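DNA replication factor Cdt1 (Mus musculus, PDB 3A4C) licenses DNA replication by helping CDC6 and the origin recognition complex load the MCM complex onto DNA in G1, and also supports stable kinetochore-microtubule attachment in mitosis. Local coordinates at residues E6-L9 / Q10-R14; R20-R23 / N24-S28; E37-C40 / A41-D45. All coordinates share one frame; numbering follows the deposited sequence.

Contact 1: E6-L9 / Q10-R14; sequences ELRL and QRLER
Gln-10, one helical turn beyond Glu-6, touches both Glu-6 and Leu-7. Its CG stands beside the backbone N (chi1 -74°), which lays the start of the side chain back along the preceding turn, CG 3.2 Å from Glu-6 O. The amide then passes Glu-6 at about a right angle, NE2 lying 4.0 Å from Glu-6 CG, while OE1 comes to 3.7 Å from Leu-7 CD1. Glu-6 bends at chi2, and its OE1 is taken by a salt bridge to Arg-1.

Leu-7 serves as a greasy platform for Arg-11. The arginine is stretched from CG to NE, and its guanidinium comes over the leucine so that Leu-7 CD2 lies on one face, 3.5 Å from Arg-11 NH2 and displaced toward the rim of the group. The meeting is apolar methyl against flat cation, with Leu-7 CG and CD2 both touching CZ, NH1 and NH2 of Arg-11.

Leu-9 turns to the other flank. Its CG is 4.0 Å from Glu-13 OE2, a loose approach, and Glu-13 N donates to Leu-9 O at 3.1 Å. The same i to i+4 bond recurs at Gln-10, Arg-11 and Leu-12.

These turns lie near the start of helix 3-27, in the C-terminal domain of Cdt1. Arg-11 leans on Lys-58, His-59 and Leu-62 of helix 53-66; Arg-8 also touches Leu-62 and forms a salt bridge with Glu-104 of helix 90-104, while Leu-9 packs on the chain ends at Arg-1 and Leu-106.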
loop_
_atom_site.group_PDB
_atom_site.type_symbol
_atom_site.label_atom_id
_atom_site.label_comp_id
_atom_site.label_asym_id
_atom_site.label_seq_id
_atom_site.Cartn_x
_atom_site.Cartn_y
_atom_site.Cartn_z
ATOM N N GLU A 6 -11.530 -2.078 -14.959
ATOM C CA GLU A 6 -10.407 -2.913 -15.352
ATOM C C GLU A 6 -9.134 -2.375 -14.700
ATOM O O GLU A 6 -8.276 -3.139 -14.261
ATOM C CB GLU A 6 -10.259 -2.977 -16.873
ATOM C CG GLU A 6 -9.116 -3.879 -17.332
ATOM C CD GLU A 6 -9.243 -5.311 -16.821
ATOM O OE1 GLU A 6 -10.299 -5.941 -17.056
ATOM O OE2 GLU A 6 -8.282 -5.810 -16.190
ATOM N N LEU A 7 -9.027 -1.054 -14.621
ATOM C CA LEU A 7 -7.881 -0.435 -13.976
ATOM C C LEU A 7 -7.833 -0.788 -12.497
ATOM O O LEU A 7 -6.784 -1.163 -11.978
ATOM C CB LEU A 7 -7.920 1.074 -14.148
ATOM C CG LEU A 7 -6.736 1.823 -13.546
ATOM C CD1 LEU A 7 -5.423 1.234 -14.047
ATOM C CD2 LEU A 7 -6.836 3.305 -13.872
ATOM N N ARG A 8 -8.967 -0.676 -11.813
ATOM C CA ARG A 8 -9.010 -1.051 -10.407
ATOM C C ARG A 8 -8.574 -2.502 -10.196
ATOM O O ARG A 8 -7.801 -2.801 -9.289
ATOM C CB ARG A 8 -10.398 -0.845 -9.793
ATOM C CG ARG A 8 -10.393 -1.115 -8.279
ATOM C CD ARG A 8 -11.741 -0.848 -7.630
ATOM N NE ARG A 8 -11.754 -1.212 -6.212
ATOM C CZ ARG A 8 -11.194 -0.490 -5.248
ATOM N NH1 ARG A 8 -10.545 0.633 -5.542
ATOM N NH2 ARG A 8 -11.279 -0.893 -3.990
ATOM N N LEU A 9 -9.087 -3.407 -11.019
ATOM C CA LEU A 9 -8.711 -4.809 -10.897
ATOM C C LEU A 9 -7.200 -4.978 -11.103
ATOM O O LEU A 9 -6.563 -5.759 -10.408
ATOM C CB LEU A 9 -9.494 -5.665 -11.896
ATOM C CG LEU A 9 -9.428 -7.170 -11.656
ATOM C CD1 LEU A 9 -10.002 -7.516 -10.295
ATOM C CD2 LEU A 9 -10.165 -7.913 -12.757
ATOM N N GLN A 10 -6.636 -4.246 -12.061
ATOM C CA GLN A 10 -5.185 -4.234 -12.273
ATOM C C GLN A 10 -4.436 -3.837 -11.002
ATOM O O GLN A 10 -3.465 -4.477 -10.607
ATOM C CB GLN A 10 -4.807 -3.265 -13.399
ATOM C CG GLN A 10 -5.147 -3.782 -14.799
ATOM C CD GLN A 10 -4.780 -2.805 -15.904
ATOM O OE1 GLN A 10 -4.136 -1.781 -15.663
ATOM N NE2 GLN A 10 -5.191 -3.121 -17.130
ATOM N N ARG A 11 -4.894 -2.767 -10.368
ATOM C CA ARG A 11 -4.251 -2.256 -9.161
ATOM C C ARG A 11 -4.406 -3.227 -8.010
ATOM O O ARG A 11 -3.452 -3.500 -7.287
ATOM C CB ARG A 11 -4.857 -0.901 -8.788
ATOM C CG ARG A 11 -4.523 0.196 -9.794
ATOM C CD ARG A 11 -5.254 1.487 -9.487
ATOM N NE ARG A 11 -4.711 2.613 -10.250
ATOM C CZ ARG A 11 -5.420 3.679 -10.619
ATOM N NH1 ARG A 11 -6.712 3.763 -10.319
ATOM N NH2 ARG A 11 -4.845 4.654 -11.304
ATOM N N LEU A 12 -5.614 -3.757 -7.839
ATOM C CA LEU A 12 -5.891 -4.674 -6.734
ATOM C C LEU A 12 -5.030 -5.932 -6.820
ATOM O O LEU A 12 -4.636 -6.513 -5.803
ATOM C CB LEU A 12 -7.376 -5.048 -6.700
ATOM C CG LEU A 12 -8.357 -3.930 -6.321
ATOM C CD1 LEU A 12 -9.791 -4.452 -6.327
ATOM C CD2 LEU A 12 -8.011 -3.357 -4.964
ATOM N N GLU A 13 -4.728 -6.350 -8.039
ATOM C CA GLU A 13 -3.912 -7.538 -8.224
ATOM C C GLU A 13 -2.470 -7.335 -7.758
ATOM O O GLU A 13 -1.789 -8.295 -7.403
ATOM C CB GLU A 13 -3.987 -8.023 -9.672
ATOM C CG GLU A 13 -5.280 -8.795 -9.944
ATOM C CD GLU A 13 -5.521 -9.073 -11.418
ATOM O OE1 GLU A 13 -4.797 -8.503 -12.265
ATOM O OE2 GLU A 13 -6.442 -9.861 -11.728
ATOM N N ARG A 14 -2.020 -6.087 -7.728
ATOM C CA ARG A 14 -0.655 -5.788 -7.299
ATOM C C ARG A 14 -0.510 -5.691 -5.787
ATOM O O ARG A 14 0.603 -5.730 -5.267
ATOM C CB ARG A 14 -0.179 -4.468 -7.907
ATOM C CG ARG A 14 -0.195 -4.418 -9.417
ATOM C CD ARG A 14 0.494 -3.168 -9.933
ATOM N NE ARG A 14 0.450 -3.109 -11.392
ATOM C CZ ARG A 14 -0.449 -2.418 -12.086
ATOM N NH1 ARG A 14 -0.415 -2.430 -13.413
ATOM N NH2 ARG A 14 -1.379 -1.712 -11.458
#

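Contact 2: R20-R23 / N24-S28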
loop_
_atom_site.group_PDB
_atom_site.type_symbol
_atom_site.label_atom_id
_atom_site.label_comp_id
_atom_site.label_asym_id
_atom_site.label_seq_id
_atom_site.Cartn_x
_atom_site.Cartn_y
_atom_site.Cartn_z
ATOM N N ARG A 20 3.796 -6.404 0.892
ATOM C CA ARG A 20 5.011 -6.996 1.423
ATOM C C ARG A 20 6.187 -6.069 1.216
ATOM O O ARG A 20 7.023 -5.923 2.102
ATOM C CB ARG A 20 5.302 -8.364 0.802
ATOM C CG ARG A 20 6.496 -9.065 1.470
ATOM C CD ARG A 20 6.567 -10.541 1.112
ATOM N NE ARG A 20 5.238 -11.144 1.153
ATOM C CZ ARG A 20 4.685 -11.680 2.233
ATOM N NH1 ARG A 20 5.354 -11.712 3.382
ATOM N NH2 ARG A 20 3.459 -12.188 2.160
ATOM N N VAL A 21 6.256 -5.442 0.042
ATOM C CA VAL A 21 7.316 -4.475 -0.230
ATOM C C VAL A 21 7.217 -3.340 0.788
ATOM O O VAL A 21 8.212 -2.925 1.374
ATOM C CB VAL A 21 7.228 -3.889 -1.661
ATOM C CG1 VAL A 21 8.258 -2.769 -1.850
ATOM C CG2 VAL A 21 7.457 -4.977 -2.708
ATOM N N LEU A 22 6.007 -2.839 1.000
ATOM C CA LEU A 22 5.796 -1.801 2.009
ATOM C C LEU A 22 6.289 -2.243 3.392
ATOM O O LEU A 22 7.000 -1.507 4.086
ATOM C CB LEU A 22 4.306 -1.459 2.088
ATOM C CG LEU A 22 3.930 -0.421 3.138
ATOM C CD1 LEU A 22 4.726 0.841 2.889
ATOM C CD2 LEU A 22 2.430 -0.129 3.099
ATOM N N ARG A 23 5.897 -3.441 3.812
ATOM C CA ARG A 23 6.294 -3.894 5.136
ATOM C C ARG A 23 7.814 -3.985 5.250
ATOM O O ARG A 23 8.395 -3.606 6.263
ATOM C CB ARG A 23 5.661 -5.238 5.499
ATOM C CG ARG A 23 5.775 -5.497 6.997
ATOM C CD ARG A 23 6.069 -6.935 7.317
ATOM N NE ARG A 23 6.918 -7.556 6.305
ATOM C CZ ARG A 23 7.266 -8.836 6.330
ATOM N NH1 ARG A 23 6.844 -9.605 7.324
ATOM N NH2 ARG A 23 8.027 -9.348 5.370
ATOM N N ASN A 24 8.457 -4.485 4.205
ATOM C CA ASN A 24 9.914 -4.588 4.210
ATOM C C ASN A 24 10.629 -3.245 4.288
ATOM O O ASN A 24 11.669 -3.131 4.933
ATOM C CB ASN A 24 10.399 -5.393 3.014
ATOM C CG ASN A 24 10.350 -6.884 3.279
ATOM O OD1 ASN A 24 11.062 -7.666 2.651
ATOM N ND2 ASN A 24 9.514 -7.280 4.227
ATOM N N VAL A 25 10.073 -2.235 3.627
ATOM C CA VAL A 25 10.610 -0.880 3.727
ATOM C C VAL A 25 10.563 -0.402 5.177
ATOM O O VAL A 25 11.526 0.179 5.688
ATOM C CB VAL A 25 9.839 0.098 2.822
ATOM C CG1 VAL A 25 10.122 1.557 3.225
ATOM C CG2 VAL A 25 10.216 -0.142 1.367
ATOM N N PHE A 26 9.446 -0.661 5.846
ATOM C CA PHE A 26 9.319 -0.249 7.235
ATOM C C PHE A 26 10.145 -1.099 8.194
ATOM O O PHE A 26 10.614 -0.598 9.205
ATOM C CB PHE A 26 7.852 -0.168 7.667
ATOM C CG PHE A 26 7.222 1.151 7.349
ATOM C CD1 PHE A 26 6.740 1.413 6.081
ATOM C CD2 PHE A 26 7.164 2.153 8.308
ATOM C CE1 PHE A 26 6.177 2.649 5.783
ATOM C CE2 PHE A 26 6.600 3.385 8.018
ATOM C CZ PHE A 26 6.107 3.633 6.756
ATOM N N VAL A 27 10.328 -2.374 7.878
ATOM C CA VAL A 27 11.190 -3.226 8.698
ATOM C C VAL A 27 12.624 -2.705 8.715
ATOM O O VAL A 27 13.319 -2.781 9.728
ATOM C CB VAL A 27 11.149 -4.691 8.232
ATOM C CG1 VAL A 27 12.362 -5.459 8.757
ATOM C CG2 VAL A 27 9.859 -5.335 8.703
ATOM N N SER A 28 13.048 -2.147 7.591
ATOM C CA SER A 28 14.403 -1.634 7.451
ATOM C C SER A 28 14.534 -0.208 7.971
ATOM O O SER A 28 15.633 0.340 8.015
ATOM C CB SER A 28 14.826 -1.679 5.983
ATOM O OG SER A 28 16.106 -1.103 5.807
#
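Asn-24 meets Arg-23 and Arg-20 near the end of helix 3-27. Its backbone N donates to Arg-20 O at 2.9 Å, and its side-chain amide lies at the edge of the Arg-23 guanidinium, the two planes only 13° apart. Arg-23 bends at chi2 and chi3, which folds its flat end back beside its neighbour. The amide was probably built turned over, so the pairing of individual atoms there is doubtful; the near-coplanar, edge-on arrangement stands either way.

Val-25 follows, bonded from its N to Val-21 O at 3.0 Å. Its CG2 is placed beside the backbone N and rests 3.4 Å from that same Val-21 carbonyl oxygen, so a methyl group and an N-H both face it.

Phe-26 is the main apolar partner. Its ring runs side by side with Leu-22, both pointing the same way, and Leu-22 CD1 approaches ring atom CE1 at 3.7 Å. Leu-22 O lies in the plane of the ring at its edge, 3.5 Å from Phe-26 CD1, and also accepts the bond from Phe-26 N at 3.1 Å.

Val-27 closes the series: its N reaches Arg-23 O at 2.8 Å, and its CG2 lies 3.3 Å from the same oxygen.

The chemistry divides the helix into two faces. Leu-22 and Phe-26 are buried against Val-39 of helix 36-45 and Leu-84 of strand 79-84, as expected for the first helix of a winged-helix core. Arg-23 and Asn-24 instead keep a polar, more exposed flank, where Arg-23 also touches Leu-90 of helix 90-104 and its guanidinium lies nearly parallel to the amide, edge to edge.

Contact 3: E37-C40 / A41-D45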
loop_
_atom_site.group_PDB
_atom_site.type_symbol
_atom_site.label_atom_id
_atom_site.label_comp_id
_atom_site.label_asym_id
_atom_site.label_seq_id
_atom_site.Cartn_x
_atom_site.Cartn_y
_atom_site.Cartn_z
ATOM N N GLU A 37 6.061 10.543 -0.055
ATOM C CA GLU A 37 7.091 10.698 -1.071
ATOM C C GLU A 37 8.237 9.708 -0.864
ATOM O O GLU A 37 8.653 9.024 -1.800
ATOM C CB GLU A 37 7.631 12.127 -1.058
ATOM C CG GLU A 37 8.613 12.408 -2.169
ATOM C CD GLU A 37 8.776 13.890 -2.430
ATOM O OE1 GLU A 37 9.520 14.249 -3.365
ATOM O OE2 GLU A 37 8.155 14.693 -1.700
ATOM N N VAL A 38 8.753 9.642 0.360
ATOM C CA VAL A 38 9.865 8.749 0.662
ATOM C C VAL A 38 9.462 7.294 0.492
ATOM O O VAL A 38 10.201 6.496 -0.107
ATOM C CB VAL A 38 10.414 8.984 2.082
ATOM C CG1 VAL A 38 11.315 7.825 2.510
ATOM C CG2 VAL A 38 11.180 10.299 2.132
ATOM N N VAL A 39 8.285 6.951 1.005
ATOM C CA VAL A 39 7.823 5.567 0.950
ATOM C C VAL A 39 7.709 5.127 -0.500
ATOM O O VAL A 39 8.139 4.030 -0.864
ATOM C CB VAL A 39 6.451 5.394 1.632
ATOM C CG1 VAL A 39 5.902 4.001 1.361
ATOM C CG2 VAL A 39 6.559 5.656 3.132
ATOM N N CYS A 40 7.134 5.986 -1.334
ATOM C CA CYS A 40 6.929 5.624 -2.737
ATOM C C CYS A 40 8.260 5.442 -3.448
ATOM O O CYS A 40 8.411 4.537 -4.265
ATOM C CB CYS A 40 6.087 6.672 -3.464
ATOM S SG CYS A 40 4.346 6.614 -2.998
ATOM N N ALA A 41 9.215 6.316 -3.147
ATOM C CA ALA A 41 10.550 6.211 -3.735
ATOM C C ALA A 41 11.220 4.910 -3.311
ATOM O O ALA A 41 11.843 4.221 -4.120
ATOM C CB ALA A 41 11.401 7.409 -3.338
ATOM N N ARG A 42 11.081 4.555 -2.043
ATOM C CA ARG A 42 11.682 3.321 -1.557
ATOM C C ARG A 42 10.984 2.084 -2.125
ATOM O O ARG A 42 11.626 1.079 -2.424
ATOM C CB ARG A 42 11.672 3.296 -0.031
ATOM C CG ARG A 42 12.626 4.303 0.555
ATOM C CD ARG A 42 12.740 4.185 2.055
ATOM N NE ARG A 42 13.436 5.353 2.591
ATOM C CZ ARG A 42 13.716 5.536 3.874
ATOM N NH1 ARG A 42 13.387 4.616 4.766
ATOM N NH2 ARG A 42 14.329 6.641 4.262
ATOM N N MET A 43 9.667 2.158 -2.276
ATOM C CA MET A 43 8.923 1.021 -2.792
ATOM C C MET A 43 9.241 0.766 -4.259
ATOM O O MET A 43 9.489 -0.362 -4.652
ATOM C CB MET A 43 7.423 1.227 -2.602
ATOM C CG MET A 43 6.989 1.034 -1.148
ATOM S SD MET A 43 5.219 1.170 -0.963
ATOM C CE MET A 43 4.687 -0.412 -1.643
ATOM N N VAL A 44 9.236 1.809 -5.078
ATOM C CA VAL A 44 9.557 1.595 -6.481
ATOM C C VAL A 44 10.987 1.071 -6.629
ATOM O O VAL A 44 11.264 0.252 -7.498
ATOM C CB VAL A 44 9.336 2.855 -7.332
ATOM C CG1 VAL A 44 7.856 3.244 -7.323
ATOM C CG2 VAL A 44 10.208 4.000 -6.841
ATOM N N ASP A 45 11.891 1.522 -5.765
ATOM C CA ASP A 45 13.290 1.093 -5.851
ATOM C C ASP A 45 13.536 -0.297 -5.271
ATOM O O ASP A 45 14.621 -0.854 -5.434
ATOM C CB ASP A 45 14.187 2.057 -5.094
ATOM C CG ASP A 45 14.393 3.359 -5.812
ATOM O OD1 ASP A 45 13.830 3.554 -6.910
ATOM O OD2 ASP A 45 15.142 4.190 -5.261
#
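The Arg-42 guanidinium carries Val-38 on one face: the valine's CG1 lies over it, 3.3 Å from Arg-42 NE and 3.6 Å from Arg-42 CZ. The two side chains run side by side in the same direction. Arg-42 CG stands beside its backbone N (chi1 -69°), and from there the chain extends straight to NE, which carries the flat end alongside the valine. At its polar end, NH1 forms a salt bridge with Glu-29.

One residue further on, Val-39 and Met-43 repeat the side-by-side pattern without charge. Val-39 CG1 touches Met-43 SD at 3.7 Å, and Met-43 CG lies 3.2 Å from Val-39 O. The backbone N atoms of Ala-41, Arg-42, Met-43 and Val-44 donate in turn to the carbonyls four residues back, Val-44 N to Cys-40 O at 3.0 Å.

Val-39 and Met-43, both buried, meet Leu-60 of helix 53-66 as a purely apolar pair, and Cys-40 joins them there. For Arg-42 the chemistry is mixed: the methyl of Val-38 shields one face of the cation, and its charge is probably balanced by Glu-29.

Contacts 1 and 2 both lie on helix 3-27, on opposite sides of the chain's centre with their own centres about 21 Å apart; contact 3 belongs to helix 36-45. Contact 1 is a surface turn, rich in charged and amide groups, whereas contacts 2 and 3 are partly buried. These two touch directly: Leu-22 CD1 meets Val-39 CG1 at 3.7 Å, and Val-25 CG1 packs on Arg-42 CD at 3.9 Å, joining two of the helices of the winged-helix fold, 3-27 and 36-45. A methyl over a guanidinium face recurs in contacts 1 and 3, but contact 2 instead sets its arginine edge-on to an amide.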